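Local atomic coordinates of maleylpyruvate isomerase (Ralstonia sp., PDB entry 2V6K), a protein that catalyses the glutathione-dependent isomerisation of maleylpyruvate to fumarylpyruvate in the bacterial breakdown of naphthalene. Residues Y6-S11 with A32-K37; T13-R18 with Y168-V173. All blocks are in the same frame, centred on the assembly; numbering follows the deposited sequence.

The two contacts illustrate how a glutathione transferase assembles one active site from two domains. Contact 1 (6-11 with 32-37) lies wholly in the thioredoxin-like N-terminal domain, where the end of strand 4-7 meets the chain leaving strand 29-32. Contact 2 (13-18 with 168-173) joins helix 12-24 of that domain to helix 164-178 of the C-terminal one. Their centres are about 14 Å apart, and their segments alternate along the chain, because helix 12-24 follows directly on strand 4-7. Arg18 of contact 2 donates hydrogen bonds to the carbonyl oxygens of Phe8 and Trp9 in contact 1. Both contacts touch the bound glutathione conjugate: the loops after the two strands and the start of helix 12-24 meet there, with helix 164-178 behind Arg16.

Contact 1: residues Y6-S11 with A32-K37; sequences YNFWRS and AVHLGK. With TGG (gamma-glutamyl-S-(1,2-dicarboxyethyl)cysteinylglycine), chain C.
Phe8 meets Leu35 face-on: CG of the leucine sits over the phenyl ring, 4.1 Å from its centroid in a CH-pi contact, while Leu35 CD1 reaches Phe8 CD2 at 3.6 Å. With its CG anti to the backbone N (chi1 -178°), Phe8 swings its ring across the 33-36 backbone. Leu35 N lies over the same face near the rim, and Trp9 CD1 covers the opposite one. The imidazole of His34 meets the phenyl ring obliquely, its ND1 3.8 Å from Phe8 CE1. Leu35 CD1 also touches the ligand sulfur SG2 at 3.3 Å, and Ser11 OG approaches that sulfur to 3.2 Å; the serine hydroxyl is hydrogen-bonded to Ser14 OG.

Behind these side chains, Val33 N donates a 2.8 Å hydrogen bond to Asn7 O. Farther back, Val33 CG2 rests at the edge of the Tyr6 ring, and Phe45 of helix 43-48 packs on both residues. The bridge between Asn7 and Ala32 is the last parallel pairing of the beta-alpha-beta unit in the thioredoxin-like fold; beyond it Phe8 keeps the two loops together, and Leu35 and Ser11 reach the glutathione site, Ser11 standing at the N-cap of helix 12-24.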
# COMPACT_ATOMS: atom_id res chain seq x y z
N TYR A 6 -19.22 4.42 -2.05
CA TYR A 6 -19.19 3.95 -3.43
C TYR A 6 -18.32 2.71 -3.48
O TYR A 6 -17.12 2.79 -3.23
CB TYR A 6 -18.63 5.03 -4.36
CG TYR A 6 -19.54 6.23 -4.49
CD1 TYR A 6 -20.53 6.26 -5.47
CD2 TYR A 6 -19.41 7.32 -3.63
CE1 TYR A 6 -21.37 7.35 -5.60
CE2 TYR A 6 -20.25 8.42 -3.75
CZ TYR A 6 -21.22 8.43 -4.73
OH TYR A 6 -22.06 9.52 -4.86
N ASN A 7 -18.93 1.57 -3.76
CA ASN A 7 -18.23 0.30 -3.62
C ASN A 7 -18.94 -0.83 -4.36
O ASN A 7 -19.91 -0.58 -5.08
CB ASN A 7 -17.97 -0.01 -2.14
CG ASN A 7 -19.20 -0.51 -1.40
OD1 ASN A 7 -20.29 0.06 -1.48
ND2 ASN A 7 -19.02 -1.59 -0.66
N PHE A 8 -18.43 -2.05 -4.23
CA PHE A 8 -18.92 -3.19 -4.99
C PHE A 8 -18.87 -4.41 -4.09
O PHE A 8 -17.96 -4.53 -3.26
CB PHE A 8 -18.03 -3.36 -6.22
CG PHE A 8 -18.44 -4.48 -7.16
CD1 PHE A 8 -19.62 -4.43 -7.90
CD2 PHE A 8 -17.60 -5.57 -7.34
CE1 PHE A 8 -19.95 -5.46 -8.79
CE2 PHE A 8 -17.92 -6.61 -8.21
CZ PHE A 8 -19.10 -6.55 -8.94
N TRP A 9 -19.83 -5.32 -4.23
CA TRP A 9 -19.88 -6.46 -3.32
C TRP A 9 -18.61 -7.29 -3.31
O TRP A 9 -18.00 -7.50 -2.26
CB TRP A 9 -21.12 -7.33 -3.58
CG TRP A 9 -21.15 -8.09 -4.88
CD1 TRP A 9 -21.25 -7.57 -6.14
CD2 TRP A 9 -21.13 -9.51 -5.03
NE1 TRP A 9 -21.28 -8.59 -7.07
CE2 TRP A 9 -21.21 -9.79 -6.42
CE3 TRP A 9 -21.05 -10.59 -4.14
CZ2 TRP A 9 -21.21 -11.09 -6.93
CZ3 TRP A 9 -21.06 -11.88 -4.64
CH2 TRP A 9 -21.13 -12.12 -6.02
N ARG A 10 -18.21 -7.74 -4.50
CA ARG A 10 -17.10 -8.65 -4.69
C ARG A 10 -15.86 -7.81 -4.99
O ARG A 10 -15.35 -7.77 -6.12
CB ARG A 10 -17.41 -9.61 -5.84
CG ARG A 10 -16.52 -10.83 -5.92
CD ARG A 10 -16.74 -11.59 -7.24
NE ARG A 10 -16.44 -10.74 -8.39
CZ ARG A 10 -17.30 -10.43 -9.36
NH1 ARG A 10 -18.53 -10.92 -9.36
NH2 ARG A 10 -16.91 -9.64 -10.35
N SER A 11 -15.40 -7.12 -3.96
CA SER A 11 -14.27 -6.22 -4.05
C SER A 11 -13.53 -6.24 -2.73
O SER A 11 -14.11 -5.93 -1.69
CB SER A 11 -14.75 -4.80 -4.34
OG SER A 11 -13.76 -3.84 -3.99
N ALA A 32 -23.70 1.17 -5.03
CA ALA A 32 -23.03 0.16 -5.84
C ALA A 32 -22.45 0.78 -7.09
O ALA A 32 -23.13 1.53 -7.80
CB ALA A 32 -24.00 -0.94 -6.19
N VAL A 33 -21.19 0.45 -7.35
CA VAL A 33 -20.53 0.79 -8.59
C VAL A 33 -20.18 -0.55 -9.21
O VAL A 33 -19.32 -1.28 -8.70
CB VAL A 33 -19.27 1.65 -8.34
CG1 VAL A 33 -18.56 1.96 -9.66
CG2 VAL A 33 -19.65 2.95 -7.63
N HIS A 34 -20.87 -0.90 -10.29
CA HIS A 34 -20.76 -2.24 -10.85
C HIS A 34 -19.49 -2.40 -11.68
O HIS A 34 -19.43 -1.94 -12.83
CB HIS A 34 -22.00 -2.61 -11.67
CG HIS A 34 -22.18 -4.08 -11.84
ND1 HIS A 34 -21.17 -4.89 -12.32
CD2 HIS A 34 -23.24 -4.88 -11.60
CE1 HIS A 34 -21.60 -6.14 -12.36
NE2 HIS A 34 -22.85 -6.16 -11.93
N LEU A 35 -18.49 -3.03 -11.10
CA LEU A 35 -17.19 -3.16 -11.75
C LEU A 35 -17.23 -4.07 -12.98
O LEU A 35 -16.48 -3.86 -13.93
CB LEU A 35 -16.14 -3.66 -10.77
CG LEU A 35 -16.02 -2.87 -9.46
CD1 LEU A 35 -14.94 -3.48 -8.60
CD2 LEU A 35 -15.71 -1.40 -9.72
N GLY A 36 -18.11 -5.07 -12.95
CA GLY A 36 -18.26 -5.96 -14.11
C GLY A 36 -18.79 -5.22 -15.33
O GLY A 36 -18.40 -5.50 -16.47
N LYS A 37 -19.69 -4.27 -15.08
CA LYS A 37 -20.23 -3.39 -16.12
C LYS A 37 -19.30 -2.21 -16.39
O LYS A 37 -19.63 -1.33 -17.18
CB LYS A 37 -21.61 -2.86 -15.70
CG LYS A 37 -22.69 -3.92 -15.53
CD LYS A 37 -24.03 -3.25 -15.18
CE LYS A 37 -25.12 -4.26 -14.90
NZ LYS A 37 -26.38 -3.55 -14.52
OC1 TGG C . -7.07 0.56 -1.25
CO1 TGG C . -7.42 1.35 -2.15
OT1 TGG C . -8.46 2.04 -2.10
CA1 TGG C . -6.52 1.48 -3.34
NN1 TGG C . -5.13 1.38 -2.94
CB1 TGG C . -6.80 0.37 -4.35
CG1 TGG C . -8.21 0.48 -4.93
CD1 TGG C . -8.47 -0.40 -6.14
OE1 TGG C . -7.49 -1.37 -6.41
NN2 TGG C . -9.77 -0.98 -6.06
CA2 TGG C . -10.18 -2.11 -6.85
CO2 TGG C . -10.58 -1.48 -8.18
OC2 TGG C . -11.73 -0.68 -8.12
NN3 TGG C . -10.54 -2.37 -9.31
CA3 TGG C . -11.11 -1.95 -10.57
CO3 TGG C . -10.17 -2.28 -11.69
OC3 TGG C . -9.08 -2.83 -11.42
OT3 TGG C . -10.54 -1.99 -12.85
CB2 TGG C . -11.26 -2.74 -6.00
SG2 TGG C . -12.21 -3.99 -6.77
CD2 TGG C . -11.23 -5.42 -7.07
CE2 TGG C . -10.95 -6.13 -5.76
OE2 TGG C . -11.51 -7.22 -5.49
OF2 TGG C . -10.15 -5.60 -4.95
CF2 TGG C . -12.06 -6.26 -8.04
CH2 TGG C . -11.34 -7.47 -8.59
OI2 TGG C . -10.10 -7.54 -8.48
OJ2 TGG C . -12.03 -8.36 -9.13

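Contact 2: residues T13-R18 with Y168-V173; sequences TSHRLR and YLVPQV. With TGG (gamma-glutamyl-S-(1,2-dicarboxyethyl)cysteinylglycine), chain C.
Segments 13-18 of helix 12-24 and 168-173 of helix 164-178 run roughly antiparallel, their axes 8.3 Å apart at closest approach and 144° between their directions, with Arg16 set against Tyr168 and His15 against Pro171. The guanidinium of Arg16 lies nearly parallel to the phenol ring of Tyr168, over its CD1-CE1 side, the two planes only 11° apart and NE 3.5 Å from Tyr168 CD1. Arg16 CD stands above the ring centre in a CH-pi contact, 3.7 Å from the centroid. The arginine chain leaves extended and bends at chi3 (-66°), which lays its end along the ring; Thr13 CG2 covers the other guanidinium face. Water 1, in the guanidinium plane, accepts from Arg16 NE and donates to Tyr168 O at 2.8 Å, linking the helices by way of one solvent molecule. The far end of the arginine turns to the pocket: NH1 is hydrogen-bonded to Ser67 OG and lies 3.4 Å from the ligand carboxylate oxygen OC1, where its positive charge probably favours the anion.

One turn on from Tyr168, Pro171 presents its ring to His15. Pro171 CG sits over the imidazole face, 3.7 Å from the centroid, and also meets Arg16 N at 3.5 Å. Pro171 has no N-H to bond to the preceding turn, and helix 164-178 is kinked there. Val170 CG1 adds a looser touch near His15 NE2. Thr13 OG1, hydrogen-bonded to Val54 O, approaches the ligand CB2. Such packing of the first helix of the thioredoxin-like domain on the all-helical domain is part of the interdomain interface of the glutathione transferase fold, with the glutathione site along its border.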
# COMPACT_ATOMS: atom_id res chain seq x y z
N THR A 13 -10.99 -4.37 -1.52
CA THR A 13 -10.80 -3.08 -0.86
C THR A 13 -12.13 -2.53 -0.35
O THR A 13 -12.16 -1.84 0.67
CB THR A 13 -10.15 -2.05 -1.78
OG1 THR A 13 -10.90 -2.00 -3.01
CG2 THR A 13 -8.70 -2.41 -2.07
N SER A 14 -13.23 -2.83 -1.04
CA SER A 14 -14.55 -2.45 -0.54
C SER A 14 -14.87 -3.20 0.74
O SER A 14 -15.31 -2.61 1.73
CB SER A 14 -15.63 -2.76 -1.58
OG SER A 14 -15.46 -1.97 -2.75
N HIS A 15 -14.65 -4.51 0.72
CA HIS A 15 -14.84 -5.41 1.85
C HIS A 15 -14.02 -4.92 3.06
O HIS A 15 -14.55 -4.82 4.17
CB HIS A 15 -14.44 -6.81 1.38
CG HIS A 15 -14.68 -7.92 2.35
ND1 HIS A 15 -14.32 -9.22 2.06
CD2 HIS A 15 -15.21 -7.94 3.60
CE1 HIS A 15 -14.62 -9.99 3.09
NE2 HIS A 15 -15.17 -9.25 4.03
N ARG A 16 -12.75 -4.60 2.81
CA ARG A 16 -11.83 -4.07 3.81
C ARG A 16 -12.42 -2.85 4.53
O ARG A 16 -12.45 -2.78 5.76
CB ARG A 16 -10.52 -3.72 3.10
CG ARG A 16 -9.37 -3.21 3.96
CD ARG A 16 -8.33 -2.54 3.09
NE ARG A 16 -7.69 -3.50 2.19
CZ ARG A 16 -6.84 -3.18 1.22
NH1 ARG A 16 -6.56 -1.91 0.98
NH2 ARG A 16 -6.29 -4.14 0.49
N LEU A 17 -12.90 -1.89 3.75
CA LEU A 17 -13.46 -0.68 4.31
C LEU A 17 -14.81 -0.93 5.00
O LEU A 17 -15.09 -0.35 6.06
CB LEU A 17 -13.56 0.42 3.25
CG LEU A 17 -14.17 1.75 3.68
CD1 LEU A 17 -13.50 2.31 4.93
CD2 LEU A 17 -14.07 2.75 2.55
N ARG A 18 -15.62 -1.81 4.43
CA ARG A 18 -16.90 -2.15 5.06
C ARG A 18 -16.68 -2.74 6.45
O ARG A 18 -17.43 -2.42 7.37
CB ARG A 18 -17.73 -3.12 4.21
CG ARG A 18 -18.31 -2.49 2.95
CD ARG A 18 -19.29 -3.42 2.23
NE ARG A 18 -18.77 -4.75 1.91
CZ ARG A 18 -18.42 -5.17 0.69
NH1 ARG A 18 -18.50 -4.35 -0.36
NH2 ARG A 18 -17.99 -6.41 0.53
N TYR A 168 -7.82 -5.90 6.66
CA TYR A 168 -7.12 -6.22 5.42
C TYR A 168 -7.03 -7.73 5.18
O TYR A 168 -7.16 -8.19 4.04
CB TYR A 168 -5.70 -5.67 5.45
CG TYR A 168 -5.52 -4.17 5.27
CD1 TYR A 168 -4.84 -3.67 4.17
CD2 TYR A 168 -5.97 -3.27 6.24
CE1 TYR A 168 -4.62 -2.30 4.02
CE2 TYR A 168 -5.75 -1.90 6.10
CZ TYR A 168 -5.07 -1.43 4.99
OH TYR A 168 -4.81 -0.09 4.84
N LEU A 169 -6.78 -8.50 6.23
CA LEU A 169 -6.55 -9.93 6.07
C LEU A 169 -7.78 -10.69 5.58
O LEU A 169 -7.68 -11.51 4.66
CB LEU A 169 -6.03 -10.56 7.38
CG LEU A 169 -5.75 -12.06 7.29
CD1 LEU A 169 -4.55 -12.33 6.39
CD2 LEU A 169 -5.53 -12.63 8.69
N VAL A 170 -8.93 -10.42 6.19
CA VAL A 170 -10.13 -11.19 5.88
C VAL A 170 -10.51 -11.15 4.39
O VAL A 170 -10.72 -12.19 3.78
CB VAL A 170 -11.28 -10.85 6.86
CG1 VAL A 170 -12.61 -11.37 6.35
CG2 VAL A 170 -10.97 -11.44 8.23
N PRO A 171 -10.59 -9.94 3.79
CA PRO A 171 -10.87 -9.91 2.35
C PRO A 171 -9.80 -10.60 1.51
O PRO A 171 -10.11 -11.19 0.47
CB PRO A 171 -10.92 -8.42 2.03
CG PRO A 171 -11.27 -7.78 3.34
CD PRO A 171 -10.50 -8.59 4.34
N GLN A 172 -8.55 -10.56 1.96
CA GLN A 172 -7.47 -11.22 1.23
C GLN A 172 -7.60 -12.74 1.25
O GLN A 172 -7.28 -13.41 0.26
CB GLN A 172 -6.11 -10.77 1.74
CG GLN A 172 -4.96 -11.19 0.84
CD GLN A 172 -5.10 -10.64 -0.56
OE1 GLN A 172 -4.92 -9.45 -0.79
NE2 GLN A 172 -5.44 -11.52 -1.51
N VAL A 173 -8.08 -13.29 2.37
CA VAL A 173 -8.33 -14.72 2.47
C VAL A 173 -9.48 -15.11 1.53
O VAL A 173 -9.43 -16.15 0.89
CB VAL A 173 -8.61 -15.15 3.92
CG1 VAL A 173 -8.95 -16.63 3.98
CG2 VAL A 173 -7.42 -14.86 4.80
OC1 TGG C . -7.07 0.56 -1.25
CO1 TGG C . -7.42 1.35 -2.15
OT1 TGG C . -8.46 2.04 -2.10
CA1 TGG C . -6.52 1.48 -3.34
NN1 TGG C . -5.13 1.38 -2.94
CB1 TGG C . -6.80 0.37 -4.35
CG1 TGG C . -8.21 0.48 -4.93
CD1 TGG C . -8.47 -0.40 -6.14
OE1 TGG C . -7.49 -1.37 -6.41
NN2 TGG C . -9.77 -0.98 -6.06
CA2 TGG C . -10.18 -2.11 -6.85
CO2 TGG C . -10.58 -1.48 -8.18
OC2 TGG C . -11.73 -0.68 -8.12
NN3 TGG C . -10.54 -2.37 -9.31
CA3 TGG C . -11.11 -1.95 -10.57
CO3 TGG C . -10.17 -2.28 -11.69
OC3 TGG C . -9.08 -2.83 -11.42
OT3 TGG C . -10.54 -1.99 -12.85
CB2 TGG C . -11.26 -2.74 -6.00
SG2 TGG C . -12.21 -3.99 -6.77
CD2 TGG C . -11.23 -5.42 -7.07
CE2 TGG C . -10.95 -6.13 -5.76
OE2 TGG C . -11.51 -7.22 -5.49
OF2 TGG C . -10.15 -5.60 -4.95
CF2 TGG C . -12.06 -6.26 -8.04
CH2 TGG C . -11.34 -7.47 -8.59
OI2 TGG C . -10.10 -7.54 -8.48
OJ2 TGG C . -12.03 -8.36 -9.13
O HOH W 1 -7.76 -6.41 1.97